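Local structure of hypothetical protein Atu0636 (Agrobacterium tumefaciens, 2OZV) at residues A29-D34 and Q165-S170; A53-L58 and S89-V94; L65-R68 and M72-F75; K104-A109 and I153-A158. The protein is of unknown function but is predicted to be an O-methyltransferase, probably transferring a methyl group from S-adenosylmethionine. All blocks are in the same frame, centred on the assembly; numbering follows the deposited sequence. Where two conformers were deposited one is given.

Contact 1 of 4, residues A29-D34 and Q165-S170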
loop_
_atom_site.group_PDB
_atom_site.type_symbol
_atom_site.label_atom_id
_atom_site.label_comp_id
_atom_site.label_asym_id
_atom_site.label_seq_id
_atom_site.Cartn_x
_atom_site.Cartn_y
_atom_site.Cartn_z
ATOM N N ALA B 29 -12.683 -13.989 6.263
ATOM C CA ALA B 29 -13.103 -14.621 7.511
ATOM C C ALA B 29 -11.912 -14.904 8.441
ATOM O O ALA B 29 -12.038 -14.813 9.659
ATOM C CB ALA B 29 -13.854 -15.909 7.193
ATOM N N SER B 30 -10.751 -15.225 7.855
ATOM C CA SER B 30 -9.591 -15.600 8.661
ATOM C C SER B 30 -9.083 -14.430 9.508
ATOM O O SER B 30 -8.334 -14.641 10.455
ATOM C CB SER B 30 -8.468 -16.148 7.774
ATOM O OG SER B 30 -7.793 -15.111 7.142
ATOM N N LEU B 31 -9.472 -13.203 9.158
ATOM C CA LEU B 31 -9.062 -12.015 9.933
ATOM C C LEU B 31 -9.704 -11.895 11.319
ATOM O O LEU B 31 -9.240 -11.118 12.148
ATOM C CB LEU B 31 -9.376 -10.750 9.129
ATOM C CG LEU B 31 -8.608 -10.670 7.800
ATOM C CD1 LEU B 31 -9.047 -9.454 6.969
ATOM C CD2 LEU B 31 -7.071 -10.563 8.101
ATOM N N VAL B 32 -10.786 -12.636 11.549
ATOM C CA VAL B 32 -11.423 -12.605 12.866
ATOM C C VAL B 32 -10.707 -13.609 13.768
ATOM O O VAL B 32 -11.002 -14.796 13.745
ATOM C CB VAL B 32 -12.936 -12.925 12.780
ATOM C CG1 VAL B 32 -13.607 -12.817 14.148
ATOM C CG2 VAL B 32 -13.612 -11.976 11.764
ATOM N N ALA B 33 -9.745 -13.102 14.534
ATOM C CA ALA B 33 -8.939 -13.931 15.434
ATOM C C ALA B 33 -9.361 -13.635 16.865
ATOM O O ALA B 33 -8.716 -12.863 17.552
ATOM C CB ALA B 33 -7.429 -13.634 15.237
ATOM N N ASP B 34 -10.430 -14.266 17.320
ATOM C CA ASP B 34 -11.090 -13.878 18.552
ATOM C C ASP B 34 -11.714 -15.149 19.099
ATOM O O ASP B 34 -12.491 -15.810 18.397
ATOM C CB ASP B 34 -12.183 -12.844 18.220
ATOM C CG ASP B 34 -12.789 -12.163 19.459
ATOM O OD1 ASP B 34 -12.764 -12.726 20.582
ATOM O OD2 ASP B 34 -13.302 -11.035 19.295
ATOM N N GLN B 165 -12.969 -4.323 15.811
ATOM C CA GLN B 165 -12.093 -4.496 14.668
ATOM C C GLN B 165 -12.850 -4.482 13.354
ATOM O O GLN B 165 -13.820 -5.252 13.160
ATOM C CB GLN B 165 -11.329 -5.808 14.785
ATOM C CG GLN B 165 -10.393 -6.076 13.593
ATOM C CD GLN B 165 -9.671 -7.399 13.737
ATOM O OE1 GLN B 165 -9.210 -7.758 14.842
ATOM N NE2 GLN B 165 -9.588 -8.144 12.641
ATOM N N LEU B 166 -12.397 -3.620 12.441
ATOM C CA LEU B 166 -12.822 -3.637 11.053
ATOM C C LEU B 166 -11.912 -4.615 10.277
ATOM O O LEU B 166 -10.671 -4.569 10.425
ATOM C CB LEU B 166 -12.671 -2.234 10.451
ATOM C CG LEU B 166 -12.858 -2.154 8.926
ATOM C CD1 LEU B 166 -14.308 -2.440 8.506
ATOM C CD2 LEU B 166 -12.418 -0.747 8.466
ATOM N N SER B 167 -12.513 -5.509 9.495
ATOM C CA SER B 167 -11.754 -6.375 8.585
ATOM C C SER B 167 -12.313 -6.263 7.181
ATOM O O SER B 167 -13.539 -6.271 6.977
ATOM C CB SER B 167 -11.815 -7.863 8.989
ATOM O OG SER B 167 -11.305 -8.030 10.308
ATOM N N LEU B 168 -11.418 -6.174 6.193
ATOM C CA LEU B 168 -11.886 -6.110 4.829
ATOM C C LEU B 168 -10.925 -6.732 3.835
ATOM O O LEU B 168 -9.723 -6.900 4.106
ATOM C CB LEU B 168 -12.199 -4.665 4.447
ATOM C CG LEU B 168 -11.091 -3.665 4.261
ATOM C CD1 LEU B 168 -10.438 -3.775 2.850
ATOM C CD2 LEU B 168 -11.636 -2.221 4.473
ATOM N N ILE B 169 -11.478 -7.100 2.686
ATOM C CA ILE B 169 -10.656 -7.524 1.551
ATOM C C ILE B 169 -11.069 -6.682 0.353
ATOM O O ILE B 169 -12.263 -6.364 0.159
ATOM C CB ILE B 169 -10.743 -9.056 1.287
ATOM C CG1 ILE B 169 -9.713 -9.479 0.222
ATOM C CG2 ILE B 169 -12.191 -9.471 0.958
ATOM C CD1 ILE B 169 -9.586 -10.977 0.029
ATOM N N SER B 170 -10.089 -6.332 -0.494
ATOM C CA SER B 170 -10.353 -5.497 -1.658
ATOM C C SER B 170 -9.259 -5.723 -2.694
ATOM O O SER B 170 -8.317 -6.499 -2.444
ATOM C CB SER B 170 -10.393 -4.017 -1.261
ATOM O OG SER B 170 -9.094 -3.548 -0.930
HETATM O O HOH W 1 -9.176 -10.394 15.509
#

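Contact 2 of 4, residues A53-L58 and S89-V94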
loop_
_atom_site.group_PDB
_atom_site.type_symbol
_atom_site.label_atom_id
_atom_site.label_comp_id
_atom_site.label_asym_id
_atom_site.label_seq_id
_atom_site.Cartn_x
_atom_site.Cartn_y
_atom_site.Cartn_z
ATOM N N ALA B 53 -18.072 -18.664 6.985
ATOM C CA ALA B 53 -16.743 -19.218 7.248
ATOM C C ALA B 53 -16.250 -18.831 8.652
ATOM O O ALA B 53 -15.589 -19.644 9.321
ATOM C CB ALA B 53 -15.744 -18.795 6.187
ATOM N N VAL B 54 -16.565 -17.614 9.093
ATOM C CA VAL B 54 -16.242 -17.198 10.464
ATOM C C VAL B 54 -17.003 -18.111 11.464
ATOM O O VAL B 54 -16.404 -18.688 12.374
ATOM C CB VAL B 54 -16.642 -15.736 10.738
ATOM C CG1 VAL B 54 -16.395 -15.419 12.219
ATOM C CG2 VAL B 54 -15.840 -14.764 9.857
ATOM N N ALA B 55 -18.311 -18.269 11.260
ATOM C CA ALA B 55 -19.129 -19.078 12.199
ATOM C C ALA B 55 -18.690 -20.539 12.243
ATOM O O ALA B 55 -18.713 -21.180 13.307
ATOM C CB ALA B 55 -20.625 -18.969 11.843
ATOM N N ALA B 56 -18.288 -21.074 11.087
ATOM C CA ALA B 56 -17.851 -22.469 11.000
ATOM C C ALA B 56 -16.614 -22.709 11.872
ATOM O O ALA B 56 -16.500 -23.757 12.510
ATOM C CB ALA B 56 -17.577 -22.867 9.545
ATOM N N ARG B 57 -15.704 -21.735 11.897
ATOM C CA ARG B 57 -14.443 -21.849 12.637
ATOM C C ARG B 57 -14.585 -21.465 14.127
ATOM O O ARG B 57 -13.979 -22.088 15.010
ATOM C CB ARG B 57 -13.379 -20.958 11.971
ATOM C CG ARG B 57 -12.008 -21.015 12.666
ATOM C CD ARG B 57 -10.920 -20.276 11.877
ATOM N NE ARG B 57 -11.364 -18.933 11.493
ATOM C CZ ARG B 57 -11.269 -17.841 12.254
ATOM N NH1 ARG B 57 -10.717 -17.923 13.467
ATOM N NH2 ARG B 57 -11.733 -16.676 11.804
ATOM N N LEU B 58 -15.404 -20.457 14.395
ATOM C CA LEU B 58 -15.531 -19.884 15.724
ATOM C C LEU B 58 -16.874 -20.236 16.360
ATOM O O LEU B 58 -17.896 -19.583 16.094
ATOM C CB LEU B 58 -15.349 -18.372 15.667
ATOM C CG LEU B 58 -13.950 -17.884 15.302
ATOM C CD1 LEU B 58 -13.962 -16.353 15.285
ATOM C CD2 LEU B 58 -12.866 -18.426 16.290
ATOM N N SER B 89 -25.349 -22.864 11.287
ATOM C CA SER B 89 -26.355 -21.959 10.723
ATOM C C SER B 89 -27.250 -21.282 11.768
ATOM O O SER B 89 -27.721 -20.176 11.549
ATOM C CB SER B 89 -27.201 -22.684 9.667
ATOM O OG SER B 89 -28.036 -23.657 10.255
ATOM N N ALA B 90 -27.452 -21.938 12.913
ATOM C CA ALA B 90 -28.285 -21.375 13.982
ATOM C C ALA B 90 -27.705 -20.070 14.501
ATOM O O ALA B 90 -28.431 -19.246 15.057
ATOM C CB ALA B 90 -28.433 -22.361 15.124
ATOM N N ARG B 91 -26.397 -19.896 14.330
ATOM C CA ARG B 91 -25.702 -18.718 14.835
ATOM C C ARG B 91 -25.583 -17.604 13.797
ATOM O O ARG B 91 -24.861 -16.619 14.010
ATOM C CB ARG B 91 -24.327 -19.116 15.369
ATOM C CG ARG B 91 -24.438 -20.017 16.581
ATOM C CD ARG B 91 -23.086 -20.303 17.144
ATOM N NE ARG B 91 -22.368 -21.351 16.418
ATOM C CZ ARG B 91 -21.263 -21.146 15.709
ATOM N NH1 ARG B 91 -20.741 -19.919 15.591
ATOM N NH2 ARG B 91 -20.668 -22.189 15.142
ATOM N N ILE B 92 -26.296 -17.746 12.680
ATOM C CA ILE B 92 -26.226 -16.766 11.604
ATOM C C ILE B 92 -27.614 -16.198 11.351
ATOM O O ILE B 92 -28.556 -16.928 11.026
ATOM C CB ILE B 92 -25.628 -17.344 10.305
ATOM C CG1 ILE B 92 -24.188 -17.833 10.598
ATOM C CG2 ILE B 92 -25.621 -16.249 9.223
ATOM C CD1 ILE B 92 -23.462 -18.440 9.454
ATOM N N GLU B 93 -27.729 -14.892 11.512
ATOM C CA GLU B 93 -29.016 -14.235 11.292
ATOM C C GLU B 93 -28.878 -13.398 10.041
ATOM O O GLU B 93 -27.909 -12.675 9.930
ATOM C CB GLU B 93 -29.300 -13.314 12.466
ATOM C CG GLU B 93 -30.675 -12.674 12.420
ATOM C CD GLU B 93 -30.894 -11.705 13.599
ATOM O OE1 GLU B 93 -30.000 -11.492 14.437
ATOM O OE2 GLU B 93 -32.006 -11.156 13.655
ATOM N N VAL B 94 -29.828 -13.486 9.111
ATOM C CA VAL B 94 -29.747 -12.685 7.895
ATOM C C VAL B 94 -30.769 -11.565 8.017
ATOM O O VAL B 94 -31.961 -11.841 8.237
ATOM C CB VAL B 94 -30.086 -13.532 6.642
ATOM C CG1 VAL B 94 -30.030 -12.684 5.362
ATOM C CG2 VAL B 94 -29.170 -14.747 6.565
#

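Contact 3 of 4, residues L65-R68 and M72-F75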
loop_
_atom_site.group_PDB
_atom_site.type_symbol
_atom_site.label_atom_id
_atom_site.label_comp_id
_atom_site.label_asym_id
_atom_site.label_seq_id
_atom_site.Cartn_x
_atom_site.Cartn_y
_atom_site.Cartn_z
ATOM N N LEU B 65 -25.692 -11.296 9.100
ATOM C CA LEU B 65 -25.417 -11.025 7.685
ATOM C C LEU B 65 -26.383 -9.949 7.207
ATOM O O LEU B 65 -27.607 -10.097 7.332
ATOM C CB LEU B 65 -25.562 -12.290 6.801
ATOM C CG LEU B 65 -24.823 -13.614 7.081
ATOM C CD1 LEU B 65 -25.244 -14.723 6.090
ATOM C CD2 LEU B 65 -23.273 -13.446 7.074
ATOM N N TYR B 66 -25.836 -8.868 6.638
ATOM C CA TYR B 66 -26.683 -7.809 6.080
ATOM C C TYR B 66 -26.720 -7.843 4.564
ATOM O O TYR B 66 -25.672 -7.863 3.911
ATOM C CB TYR B 66 -26.215 -6.418 6.542
ATOM C CG TYR B 66 -26.437 -6.188 8.019
ATOM C CD1 TYR B 66 -27.678 -5.751 8.495
ATOM C CD2 TYR B 66 -25.393 -6.383 8.939
ATOM C CE1 TYR B 66 -27.895 -5.516 9.870
ATOM C CE2 TYR B 66 -25.602 -6.153 10.331
ATOM C CZ TYR B 66 -26.847 -5.708 10.769
ATOM O OH TYR B 66 -27.083 -5.479 12.107
ATOM N N GLU B 67 -27.926 -7.810 4.012
ATOM C CA GLU B 67 -28.149 -7.777 2.568
ATOM C C GLU B 67 -29.048 -6.589 2.237
ATOM O O GLU B 67 -30.042 -6.355 2.938
ATOM C CB GLU B 67 -28.855 -9.070 2.102
ATOM C CG GLU B 67 -28.112 -10.375 2.434
ATOM C CD GLU B 67 -26.854 -10.577 1.596
ATOM O OE1 GLU B 67 -26.489 -9.700 0.792
ATOM O OE2 GLU B 67 -26.217 -11.626 1.756
ATOM N N ARG B 68 -28.759 -5.864 1.162
ATOM C CA ARG B 68 -29.652 -4.754 0.798
ATOM C C ARG B 68 -31.000 -5.259 0.266
ATOM O O ARG B 68 -32.078 -4.774 0.669
ATOM C CB ARG B 68 -29.003 -3.814 -0.228
ATOM C CG ARG B 68 -29.541 -2.342 -0.233
ATOM C CD ARG B 68 -30.979 -2.137 0.236
ATOM N NE ARG B 68 -31.488 -0.842 -0.231
ATOM C CZ ARG B 68 -32.744 -0.408 -0.100
ATOM N NH1 ARG B 68 -33.073 0.791 -0.574
ATOM N NH2 ARG B 68 -33.668 -1.155 0.499
HETATM N N MSE B 72 -31.569 -11.086 -2.268
HETATM C CA MSE B 72 -30.299 -11.547 -1.729
HETATM C C MSE B 72 -30.454 -12.145 -0.342
HETATM O O MSE B 72 -29.807 -13.130 -0.036
HETATM C CB MSE B 72 -29.219 -10.451 -1.724
HETATM C CG MSE B 72 -28.585 -10.345 -3.077
HETATM SE SE MSE B 72 -27.085 -11.593 -3.379
HETATM C CE MSE B 72 -27.361 -12.994 -2.044
ATOM N N ALA B 73 -31.301 -11.541 0.488
ATOM C CA ALA B 73 -31.520 -12.040 1.853
ATOM C C ALA B 73 -32.121 -13.453 1.764
ATOM O O ALA B 73 -31.670 -14.372 2.455
ATOM C CB ALA B 73 -32.440 -11.100 2.620
ATOM N N GLU B 74 -33.134 -13.592 0.907
ATOM C CA GLU B 74 -33.795 -14.876 0.633
ATOM C C GLU B 74 -32.734 -15.900 0.232
ATOM O O GLU B 74 -32.598 -16.956 0.863
ATOM C CB GLU B 74 -34.877 -14.712 -0.453
ATOM C CG GLU B 74 -36.033 -13.804 0.013
ATOM C CD GLU B 74 -37.217 -13.691 -0.937
ATOM O OE1 GLU B 74 -37.058 -13.721 -2.179
ATOM O OE2 GLU B 74 -38.341 -13.542 -0.421
ATOM N N PHE B 75 -31.946 -15.550 -0.784
ATOM C CA PHE B 75 -30.908 -16.436 -1.303
ATOM C C PHE B 75 -29.948 -16.889 -0.187
ATOM O O PHE B 75 -29.635 -18.075 -0.074
ATOM C CB PHE B 75 -30.114 -15.770 -2.432
ATOM C CG PHE B 75 -29.093 -16.670 -3.051
ATOM C CD1 PHE B 75 -29.461 -17.574 -4.056
ATOM C CD2 PHE B 75 -27.775 -16.643 -2.621
ATOM C CE1 PHE B 75 -28.509 -18.429 -4.632
ATOM C CE2 PHE B 75 -26.817 -17.493 -3.196
ATOM C CZ PHE B 75 -27.183 -18.381 -4.189
#

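Contact 4 of 4, residues K104-A109 and I153-A158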
loop_
_atom_site.group_PDB
_atom_site.type_symbol
_atom_site.label_atom_id
_atom_site.label_comp_id
_atom_site.label_asym_id
_atom_site.label_seq_id
_atom_site.Cartn_x
_atom_site.Cartn_y
_atom_site.Cartn_z
ATOM N N LYS B 104 -30.683 7.625 12.516
ATOM C CA LYS B 104 -31.819 6.871 13.031
ATOM C C LYS B 104 -32.410 5.873 12.023
ATOM O O LYS B 104 -32.915 4.813 12.410
ATOM C CB LYS B 104 -32.898 7.837 13.541
ATOM C CG LYS B 104 -34.150 7.170 14.093
ATOM C CD LYS B 104 -33.840 6.248 15.273
ATOM C CE LYS B 104 -34.889 5.159 15.396
ATOM N NZ LYS B 104 -36.270 5.727 15.548
ATOM N N ALA B 105 -32.365 6.240 10.742
ATOM C CA ALA B 105 -32.748 5.348 9.647
ATOM C C ALA B 105 -31.924 4.058 9.732
ATOM O O ALA B 105 -32.463 2.956 9.591
ATOM C CB ALA B 105 -32.515 6.033 8.300
ATOM N N ARG B 106 -30.628 4.220 9.988
ATOM C CA ARG B 106 -29.704 3.087 10.103
ATOM C C ARG B 106 -30.122 2.151 11.235
ATOM O O ARG B 106 -30.256 0.939 11.029
ATOM C CB ARG B 106 -28.264 3.577 10.280
ATOM C CG ARG B 106 -27.228 2.439 10.434
ATOM C CD ARG B 106 -25.795 2.963 10.573
ATOM N NE ARG B 106 -25.688 3.998 11.604
ATOM C CZ ARG B 106 -25.084 5.186 11.457
ATOM N NH1 ARG B 106 -24.466 5.533 10.323
ATOM N NH2 ARG B 106 -25.081 6.036 12.478
ATOM N N VAL B 107 -30.350 2.719 12.418
ATOM C CA VAL B 107 -30.798 1.954 13.586
ATOM C C VAL B 107 -32.129 1.235 13.328
ATOM O O VAL B 107 -32.265 0.048 13.652
ATOM C CB VAL B 107 -30.878 2.838 14.860
ATOM C CG1 VAL B 107 -31.354 2.024 16.062
ATOM C CG2 VAL B 107 -29.523 3.479 15.149
ATOM N N GLU B 108 -33.091 1.954 12.738
ATOM C CA GLU B 108 -34.413 1.405 12.414
ATOM C C GLU B 108 -34.291 0.198 11.469
ATOM O O GLU B 108 -35.048 -0.774 11.587
ATOM C CB GLU B 108 -35.294 2.502 11.791
ATOM C CG GLU B 108 -36.715 2.069 11.397
ATOM C CD GLU B 108 -37.793 2.497 12.393
ATOM O OE1 GLU B 108 -38.003 3.727 12.579
ATOM O OE2 GLU B 108 -38.459 1.602 12.965
ATOM N N ALA B 109 -33.318 0.260 10.559
ATOM C CA ALA B 109 -33.056 -0.807 9.584
ATOM C C ALA B 109 -32.418 -2.058 10.200
ATOM O O ALA B 109 -32.278 -3.094 9.531
ATOM C CB ALA B 109 -32.210 -0.279 8.437
ATOM N N ILE B 153 -17.661 2.059 5.562
ATOM C CA ILE B 153 -16.802 2.236 6.737
ATOM C C ILE B 153 -17.410 3.227 7.754
ATOM O O ILE B 153 -17.265 3.027 8.962
ATOM C CB ILE B 153 -15.332 2.561 6.328
ATOM C CG1 ILE B 153 -14.737 1.296 5.674
ATOM C CG2 ILE B 153 -14.474 2.918 7.553
ATOM C CD1 ILE B 153 -13.427 1.489 4.877
ATOM N N ARG B 154 -18.128 4.251 7.291
ATOM C CA ARG B 154 -18.919 5.076 8.202
ATOM C C ARG B 154 -19.898 4.201 9.006
ATOM O O ARG B 154 -19.963 4.304 10.222
ATOM C CB ARG B 154 -19.694 6.157 7.439
ATOM C CG ARG B 154 -20.432 7.160 8.318
ATOM C CD ARG B 154 -21.263 8.121 7.452
ATOM N NE ARG B 154 -22.284 7.359 6.740
ATOM C CZ ARG B 154 -22.436 7.314 5.417
ATOM N NH1 ARG B 154 -21.653 8.036 4.623
ATOM N NH2 ARG B 154 -23.395 6.547 4.888
ATOM N N THR B 155 -20.643 3.336 8.318
ATOM C CA THR B 155 -21.562 2.408 9.007
ATOM C C THR B 155 -20.794 1.459 9.939
ATOM O O THR B 155 -21.204 1.252 11.082
ATOM C CB THR B 155 -22.431 1.659 7.991
ATOM O OG1 THR B 155 -23.296 2.611 7.348
ATOM C CG2 THR B 155 -23.268 0.525 8.686
ATOM N N ALA B 156 -19.678 0.896 9.465
ATOM C CA ALA B 156 -18.896 -0.052 10.283
ATOM C C ALA B 156 -18.509 0.598 11.606
ATOM O O ALA B 156 -18.615 -0.031 12.663
ATOM C CB ALA B 156 -17.619 -0.568 9.532
ATOM N N SER B 157 -18.055 1.844 11.545
ATOM C CA SER B 157 -17.705 2.584 12.747
ATOM C C SER B 157 -18.926 2.776 13.650
ATOM O O SER B 157 -18.837 2.544 14.854
ATOM C CB SER B 157 -17.066 3.932 12.385
ATOM O OG SER B 157 -16.740 4.658 13.562
ATOM N N ALA B 158 -20.068 3.172 13.085
ATOM C CA ALA B 158 -21.256 3.457 13.911
ATOM C C ALA B 158 -21.753 2.236 14.699
ATOM O O ALA B 158 -22.229 2.370 15.833
ATOM C CB ALA B 158 -22.365 4.000 13.063
HETATM O O HOH W 2 -23.876 5.186 7.656
#

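Contact 1 of 4, residues A29-D34 and Q165-S170
The carboxamide of Q165 reaches over to the main chain of L31, where NE2 donates to L31 O at 3.0 Å. The donor stands above the carbonyl plane, and the bond is bent, with an N-H...O angle of 147°. The same nitrogen also donates to a neighbour on its own strand, Q165 NE2 lying 2.9 Å from S167 OG. At the other end of the amide, water 1 lies 2.7 Å from Q165 OE1, to which it can donate, and accepts from A33 N at 2.9 Å, so a second, solvent-mediated bridge runs beside the direct one. With both NE2 and OE1 engaged, the flip of the amide is fixed. Q165 spans the gap because CG is anti to the backbone N (chi1 179°) and the chain stays straight as far as CD. Beside this network, L31 CB rests 3.5 Å from S167 OG. L31 CD1 continues along the strand, 3.8 Å from S167 CB and then close to the carbonyl oxygen of L168. The turn carrying L31 is held by V32 N bonding to A29 O, and R57 NH2 bonds to V32 O. L31 also touches T208 and Y247, while S167 meets L28. The contact thus lays the chain leaving helix 24-30 over strand 164-170, which runs in the sheet between parallel strand 116-121 and antiparallel strand 204-211.

Contact 2 of 4, residues A53-L58 and S89-V94
R91 meets A55, in the last turn of helix 49-57, and L58 just past it, while I92 meets A55, on the edge-strand side of the Rossmann-like methyltransferase sheet. Here the chain leads into strand 92-96, the outermost strand beside strand 61-67. The guanidinium of R91 serves carbonyls of the helix's last turn and of the residue that follows it. A bond of good geometry runs from R91 NH2 to A55 O at 2.9 Å, with an N-H...O angle of 155°. A55 O lies at the edge of the guanidinium, near its plane, although the donor itself stands above the carbonyl plane. R91 NH1 adds a weak bond to this oxygen, A55 O being 3.3 Å away. A further weak bond joins R91 NH1 to L58 O, and A61 O accepts from NH1 as well, so this nitrogen is shared among three carbonyls. A bend at chi3 (-80°) turns the otherwise drawn-out chain so that its two terminal nitrogens reach the helix end. The main chain around them is tied locally: L58 N bonds to V54 O, and I92 N to S89 O just ahead of the strand. The partial negative charge at the helix end would probably favour the cation nearby. The methyl CB of A55 also lies 3.7 Å from I92 CD1 and 3.9 Å from R91 NH1.

Contact 3 of 4, residues L65-R68 and M72-F75
E67 buries more surface than any other residue here, about half the total, folding over the start of helix 70-80 against M72 and A73. Its methylene groups lie along the backbone of the helix: E67 CB is 3.8 Å from A73 N, and E67 CG is 3.8 Å from A73 CA. The methyl of A73 completes this apolar patch, its CB 4.2 Å from E67 CB. Bending at chi2 (-71°) turns the carboxylate of E67 away from A73 and towards M72, a selenomethionine. There E67 OE1 comes within 3.8 Å of M72 CB. The two side chains run at a slant to one another, and the curled end of M72 brings its CE to 4.2 Å from E67 OE2, so both carboxylate oxygens have a carbon of this residue alongside. No hydrogen bond links the segments; the fit is one of van der Waals contacts. The pair belongs to the beta-alpha-beta unit of strand 61-67, helix 70-80 and strand 92-96 in the Rossmann-like sheet. E67 stands at the C-terminal end of the second strand, near, without touching, G44, G46 and A49, which fit a Rossmann-type glycine-rich pattern. In class I methyltransferases an acidic residue in this position commonly binds the ribose hydroxyls of S-adenosylmethionine, and the place of E67 is consistent with such a role. Main-chain bonds of E67 to L95 and A97 tie its strand to the next one, and A73 also packs on V94.

Contact 4 of 4, residues K104-A109 and I153-A158
Two helices of the Rossmann-like domain, 103-108 and 148-159, meet here through R106 of the first and T155 and A158 of the second; they lie in the connections that enter and leave strand 116-121. The guanidinium of R106 lies flat over the methyl of A158. A158 CB sits beneath the centre of the group, 3.4 Å from R106 CZ and equally far, 3.4 Å, from R106 NH2. Further back, R106 CD passes T155 CG2 at 4.0 Å, the two side chains running past one another head to tail. R106 gets there by running straight out from its helix, with CG anti to the backbone N (chi1 179°), and then bending at chi3 (51°). Polar contact is made through a water rather than directly. Water 2 lies at the guanidinium edge of R106, in its plane, and accepts from R106 NH1 at 2.8 Å. It lies likewise in the plane of R154, accepting from R154 NE, and it donates to T155 OG1 at 2.7 Å. T155 OG1 also bonds to V99 O, in the loop leading to helix 103-108, a second partner that helps set the hydroxyl. R154 is paired with D151, and L111 also touches R106. R106 NH1 and R154 NE, of like charge, are 4.6 Å apart; the shared water, accepting from both, probably eases their mutual repulsion, and the D151 carboxylate would further offset the positive charge of R154.

How the contacts relate
From the N terminus, contact 1 opens at the end of helix 24-30 and closes last, at strand 164-170, so the other three lie nested inside its long loop. Contact 2 opens next, at the end of helix 49-57. Within it, contact 3 both opens and closes, a short strand-to-helix turn, before contact 2 ends on edge strand 92-96. Contact 4 follows in series, between helices 103-108 and 148-159. None of the loops cross. Contacts 1 and 2 touch where A29 packs on V54, contacts 2 and 3 through neighbouring strands 92-96 and 61-67, and contact 4 reaches contact 1 where A156 and I153 pack on L166 and L168.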